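Local coordinates for hypothetical protein PA4535 (Pseudomonas aeruginosa, PDB 1Y0K) that is of unknown function but belongs to the DUF1780 family of putative endonucleases, whose fold is probably related to that of the PD-(D/E)XK nucleases, at residues 107-112 and 148-153; 113-118 and 156-161. All coordinates share one frame; numbering follows the deposited sequence.

Interaction 1: residues 107-112 and 148-153; sequences QRIAAA and KRAVPD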
loop_
_atom_site.group_PDB
_atom_site.type_symbol
_atom_site.label_atom_id
_atom_site.label_comp_id
_atom_site.label_asym_id
_atom_site.label_seq_id
_atom_site.Cartn_x
_atom_site.Cartn_y
_atom_site.Cartn_z
ATOM N N GLN A 107 13.338 7.541 -12.587
ATOM C CA GLN A 107 14.536 6.922 -12.055
ATOM C C GLN A 107 14.156 5.632 -11.334
ATOM O O GLN A 107 13.098 5.560 -10.728
ATOM C CB GLN A 107 15.159 7.899 -11.068
ATOM C CG GLN A 107 16.272 7.376 -10.203
ATOM C CD GLN A 107 16.739 8.414 -9.203
ATOM O OE1 GLN A 107 16.069 9.426 -8.971
ATOM N NE2 GLN A 107 17.884 8.168 -8.599
ATOM N N ARG A 108 15.011 4.615 -11.387
ATOM C CA ARG A 108 14.749 3.398 -10.608
ATOM C C ARG A 108 15.235 3.573 -9.166
ATOM O O ARG A 108 16.374 3.972 -8.912
ATOM C CB ARG A 108 15.317 2.134 -11.287
ATOM C CG ARG A 108 14.858 1.997 -12.751
ATOM C CD ARG A 108 14.579 0.572 -13.229
ATOM N NE ARG A 108 13.334 0.010 -12.710
ATOM C CZ ARG A 108 12.290 -0.407 -13.430
ATOM N NH1 ARG A 108 12.276 -0.339 -14.758
ATOM N NH2 ARG A 108 11.234 -0.909 -12.805
ATOM N N ILE A 109 14.345 3.288 -8.224
ATOM C CA ILE A 109 14.610 3.503 -6.809
ATOM C C ILE A 109 14.724 2.151 -6.100
ATOM O O ILE A 109 13.867 1.294 -6.284
ATOM C CB ILE A 109 13.479 4.415 -6.196
ATOM C CG1 ILE A 109 13.741 4.763 -4.741
ATOM C CG2 ILE A 109 12.098 3.816 -6.390
ATOM C CD1 ILE A 109 12.733 5.778 -4.175
ATOM N N ALA A 110 15.779 1.965 -5.301
ATOM C CA ALA A 110 15.966 0.731 -4.542
ATOM C C ALA A 110 14.788 0.487 -3.602
ATOM O O ALA A 110 14.132 1.428 -3.144
ATOM C CB ALA A 110 17.278 0.764 -3.756
ATOM N N ALA A 111 14.519 -0.781 -3.322
ATOM C CA ALA A 111 13.407 -1.157 -2.457
ATOM C C ALA A 111 13.507 -0.477 -1.097
ATOM O O ALA A 111 12.495 -0.076 -0.528
ATOM C CB ALA A 111 13.336 -2.668 -2.302
ATOM N N ALA A 112 14.730 -0.356 -0.583
ATOM C CA ALA A 112 14.975 0.294 0.698
ATOM C C ALA A 112 14.502 1.744 0.677
ATOM O O ALA A 112 13.821 2.197 1.601
ATOM C CB ALA A 112 16.472 0.213 1.053
ATOM N N LYS A 148 5.426 9.451 -9.920
ATOM C CA LYS A 148 5.654 9.732 -11.335
ATOM C C LYS A 148 7.161 9.801 -11.636
ATOM O O LYS A 148 7.589 9.475 -12.747
ATOM C CB LYS A 148 4.931 11.013 -11.775
ATOM C CG LYS A 148 4.963 11.246 -13.289
ATOM C CD LYS A 148 4.139 12.450 -13.731
ATOM C CE LYS A 148 4.384 12.805 -15.196
ATOM N NZ LYS A 148 5.804 13.146 -15.525
ATOM N N ARG A 149 7.954 10.187 -10.638
ATOM C CA ARG A 149 9.397 10.404 -10.816
ATOM C C ARG A 149 10.251 9.149 -10.587
ATOM O O ARG A 149 11.462 9.154 -10.854
ATOM C CB ARG A 149 9.900 11.539 -9.904
ATOM C CG ARG A 149 9.091 12.841 -9.954
ATOM C CD ARG A 149 9.217 13.554 -11.287
ATOM N NE ARG A 149 8.606 14.880 -11.231
ATOM C CZ ARG A 149 7.412 15.190 -11.735
ATOM N NH1 ARG A 149 6.683 14.273 -12.364
ATOM N NH2 ARG A 149 6.952 16.430 -11.619
ATOM N N ALA A 150 9.630 8.079 -10.091
ATOM C CA ALA A 150 10.379 6.878 -9.746
ATOM C C ALA A 150 9.673 5.571 -10.116
ATOM O O ALA A 150 8.447 5.505 -10.195
ATOM C CB ALA A 150 10.780 6.896 -8.257
ATOM N N VAL A 151 10.473 4.547 -10.375
ATOM C CA VAL A 151 9.969 3.190 -10.596
ATOM C C VAL A 151 10.798 2.278 -9.688
ATOM O O VAL A 151 12.000 2.481 -9.567
ATOM C CB VAL A 151 10.094 2.763 -12.090
ATOM C CG1 VAL A 151 9.155 3.576 -12.959
ATOM C CG2 VAL A 151 11.516 2.937 -12.595
ATOM N N PRO A 152 10.168 1.297 -9.015
ATOM C CA PRO A 152 10.984 0.460 -8.112
ATOM C C PRO A 152 12.049 -0.329 -8.852
ATOM O O PRO A 152 11.831 -0.758 -9.990
ATOM C CB PRO A 152 9.959 -0.501 -7.504
ATOM C CG PRO A 152 8.642 0.211 -7.656
ATOM C CD PRO A 152 8.750 0.899 -8.984
ATOM N N ASP A 153 13.198 -0.500 -8.216
ATOM C CA ASP A 153 14.205 -1.406 -8.730
ATOM C C ASP A 153 13.930 -2.772 -8.108
ATOM O O ASP A 153 14.274 -3.022 -6.954
ATOM C CB ASP A 153 15.607 -0.923 -8.387
ATOM C CG ASP A 153 16.683 -1.752 -9.052
ATOM O OD1 ASP A 153 16.392 -2.906 -9.468
ATOM O OD2 ASP A 153 17.836 -1.253 -9.136
HETATM O O HOH W 1 13.562 10.234 -8.612
#
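R108 lays its bent side chain over V151 and ends on P152 O, within a two-stranded parallel sheet made by 107-110 and 150-153. R108 NH2 donates to P152 O at 2.9 Å, nearly along the C=O direction, whereas the NE bond to the same oxygen is longer (3.2 Å), bent (143°) and comes from above the carbonyl plane. The oxygen lies in the guanidinium plane, and this side-on grip fixes the group's rotation. V151 CG2 packs against one guanidinium face, toward its rim, 3.4 Å from R108 NE. Buried V151 is the closely packed part, with backbone bonds joining the strands in parallel register around it: V151 N to Q107 O, I109 N to V151 O (2.8 Å) and D153 N to I109 O. Beside V151 O, I109 CG2 reaches A150 CB at 3.8 Å.

The Q107 end is looser and wetter. Q107 N binds R149 O, and a water donates to Q107 OE1 at 2.7 Å and, at 3.3 Å, to R149 O, just before strand 150-153.

L7 of helix 3-23 touches R108 and V151, D74, just after strand 65-73 of the main sheet, takes the amides of K148 and R149, and T156 ties D153 to the start of helix 111-116.

Interaction 2: residues 113-118 and 156-161; sequences ELQARL and TPFPPP
Q115 projects from the short helix 111-116 toward an irregular, proline-rich segment, 156-161, whose backbone is polyproline-II-like from P157 to P160 and departs from it at P161 (psi 62°). The closest CA pair, Q115 and F158, is 7.6 Å apart, so side chains must bridge the gap. Within 113-118, R117 N donates to L114 O and L118 N to Q115 O, both three residues back, while the bond from R117 N to E113 O is weak.

A chi1 of 174° points the extended chain of Q115 away from its own backbone N and carries the amide across to the prolines. NE2 donates to P159 O at 3.0 Å along a nearly straight path (170°), with the acceptor close to the amide plane, although the nitrogen stands above the carbonyl plane of P159. The same NE2 lies 3.6 Å from P159 CG and comes near P161 CB. A water donates to both Q115 OE1 and P159 O, the latter at 2.7 Å, so the carbonyl accepts from the amide directly and through the water.

The proline-rich segment connects strand 150-153 to helix 162-166, with P161 at the N-cap position. Helix 111-116 and this connection pack on the mixed sheet, an alpha/beta arrangement consistent with membership of the PD-(D/E)XK clan. Y164 of helix 162-166 hydrogen-bonds Q115 O, giving Q115 a second link, through its backbone, to the same part of the chain.

OE1 of Q115 also meets the edge of the F158 ring, 3.5 Å from CD2 and in the ring plane; amide and ring are inclined by 38°. L114 CD2 approaches F158 CZ obliquely at 4.3 Å, a lighter apolar contact. Both side chains pack against strands of the mixed sheet: L114 touches V145 and F179, while F158 touches M174 and R181, and L183 lies against Q115.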
loop_
_atom_site.group_PDB
_atom_site.type_symbol
_atom_site.label_atom_id
_atom_site.label_comp_id
_atom_site.label_asym_id
_atom_site.label_seq_id
_atom_site.Cartn_x
_atom_site.Cartn_y
_atom_site.Cartn_z
ATOM N N GLU A 113 14.861 2.462 -0.384
ATOM C CA GLU A 113 14.484 3.870 -0.527
ATOM C C GLU A 113 12.978 4.012 -0.768
ATOM O O GLU A 113 12.355 4.937 -0.246
ATOM C CB GLU A 113 15.285 4.542 -1.648
ATOM C CG GLU A 113 16.706 4.996 -1.278
ATOM C CD GLU A 113 17.684 3.859 -1.023
ATOM O OE1 GLU A 113 17.480 2.739 -1.542
ATOM O OE2 GLU A 113 18.672 4.085 -0.291
ATOM N N LEU A 114 12.398 3.084 -1.534
ATOM C CA LEU A 114 10.950 3.050 -1.769
ATOM C C LEU A 114 10.198 2.880 -0.443
ATOM O O LEU A 114 9.253 3.611 -0.129
ATOM C CB LEU A 114 10.607 1.894 -2.709
ATOM C CG LEU A 114 9.135 1.651 -3.030
ATOM C CD1 LEU A 114 8.564 2.841 -3.787
ATOM C CD2 LEU A 114 8.980 0.354 -3.840
ATOM N N GLN A 115 10.637 1.907 0.336
ATOM C CA GLN A 115 10.051 1.628 1.634
ATOM C C GLN A 115 10.176 2.830 2.576
ATOM O O GLN A 115 9.263 3.104 3.367
ATOM C CB GLN A 115 10.740 0.386 2.203
ATOM C CG GLN A 115 10.396 -0.018 3.612
ATOM C CD GLN A 115 10.902 -1.414 3.893
ATOM O OE1 GLN A 115 10.364 -2.381 3.367
ATOM N NE2 GLN A 115 11.958 -1.522 4.691
ATOM N N ALA A 116 11.280 3.567 2.455
ATOM C CA ALA A 116 11.520 4.752 3.286
ATOM C C ALA A 116 10.579 5.918 2.967
ATOM O O ALA A 116 10.381 6.811 3.788
ATOM C CB ALA A 116 12.983 5.194 3.167
ATOM N N ARG A 117 10.004 5.914 1.770
ATOM C CA ARG A 117 9.044 6.937 1.373
ATOM C C ARG A 117 7.779 6.935 2.241
ATOM O O ARG A 117 7.043 7.923 2.267
ATOM C CB ARG A 117 8.648 6.794 -0.097
ATOM C CG ARG A 117 9.756 7.113 -1.091
ATOM C CD ARG A 117 10.153 8.586 -1.065
ATOM N NE ARG A 117 11.110 8.895 -2.133
ATOM C CZ ARG A 117 10.782 9.478 -3.277
ATOM N NH1 ARG A 117 9.518 9.826 -3.515
ATOM N NH2 ARG A 117 11.713 9.711 -4.195
ATOM N N LEU A 118 7.532 5.817 2.925
ATOM C CA LEU A 118 6.363 5.690 3.796
ATOM C C LEU A 118 6.574 6.380 5.141
ATOM O O LEU A 118 5.610 6.607 5.891
ATOM C CB LEU A 118 6.064 4.216 4.054
ATOM C CG LEU A 118 5.295 3.368 3.037
ATOM C CD1 LEU A 118 5.724 3.593 1.615
ATOM C CD2 LEU A 118 5.422 1.875 3.430
ATOM N N THR A 156 16.491 -5.260 -6.283
ATOM C CA THR A 156 17.012 -4.926 -4.961
ATOM C C THR A 156 16.088 -5.513 -3.887
ATOM O O THR A 156 14.865 -5.565 -4.067
ATOM C CB THR A 156 17.174 -3.399 -4.783
ATOM O OG1 THR A 156 15.888 -2.758 -4.858
ATOM C CG2 THR A 156 18.063 -2.829 -5.890
ATOM N N PRO A 157 16.669 -6.000 -2.783
ATOM C CA PRO A 157 15.866 -6.623 -1.734
ATOM C C PRO A 157 15.229 -5.620 -0.758
ATOM O O PRO A 157 15.799 -4.570 -0.515
ATOM C CB PRO A 157 16.883 -7.496 -0.998
ATOM C CG PRO A 157 18.191 -6.834 -1.200
ATOM C CD PRO A 157 18.112 -6.021 -2.477
ATOM N N PHE A 158 14.056 -5.956 -0.221
ATOM C CA PHE A 158 13.446 -5.134 0.833
ATOM C C PHE A 158 14.103 -5.405 2.180
ATOM O O PHE A 158 14.103 -6.553 2.642
ATOM C CB PHE A 158 11.946 -5.399 0.933
ATOM C CG PHE A 158 11.154 -4.752 -0.146
ATOM C CD1 PHE A 158 11.028 -5.360 -1.398
ATOM C CD2 PHE A 158 10.543 -3.519 0.074
ATOM C CE1 PHE A 158 10.292 -4.761 -2.409
ATOM C CE2 PHE A 158 9.797 -2.910 -0.940
ATOM C CZ PHE A 158 9.667 -3.530 -2.178
ATOM N N PRO A 159 14.666 -4.355 2.813
ATOM C CA PRO A 159 15.272 -4.557 4.121
ATOM C C PRO A 159 14.183 -4.736 5.180
ATOM O O PRO A 159 13.030 -4.343 4.939
ATOM C CB PRO A 159 16.041 -3.255 4.346
ATOM C CG PRO A 159 15.288 -2.238 3.591
ATOM C CD PRO A 159 14.764 -2.948 2.376
ATOM N N PRO A 160 14.525 -5.352 6.330
ATOM C CA PRO A 160 13.562 -5.430 7.428
ATOM C C PRO A 160 12.976 -4.054 7.739
ATOM O O PRO A 160 13.723 -3.083 7.820
ATOM C CB PRO A 160 14.415 -5.916 8.609
ATOM C CG PRO A 160 15.505 -6.712 7.975
ATOM C CD PRO A 160 15.803 -6.007 6.669
ATOM N N PRO A 161 11.638 -3.966 7.874
ATOM C CA PRO A 161 10.964 -2.707 8.167
ATOM C C PRO A 161 10.971 -2.368 9.660
ATOM O O PRO A 161 9.909 -2.231 10.280
ATOM C CB PRO A 161 9.535 -2.961 7.674
ATOM C CG PRO A 161 9.325 -4.405 7.904
ATOM C CD PRO A 161 10.677 -5.071 7.706
HETATM O O HOH W 2 10.461 -4.683 4.274
#

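Overall arrangement
From the N terminus, the chain passes helix 3-23 and the first strands of the main sheet, then residues 76-104, which are not modelled, before reaching 107-112 and, without a break, 113-118. Helix 119-132 and strand 140-146 follow, and the chain returns through 148-153 to close the loop of interaction 1. A few residues later 156-161 closes that of interaction 2. The two loops therefore cross rather than nest, and helix 111-116 belongs to both. Their centres are about 10 Å apart, and T156 OG1 joins them, 2.9 Å from A111 N. Interaction 1 pairs two strands into a small separate sheet beside helix 3-23; interaction 2 ties the connection to helix 162-166 onto the helix lying against the main sheet.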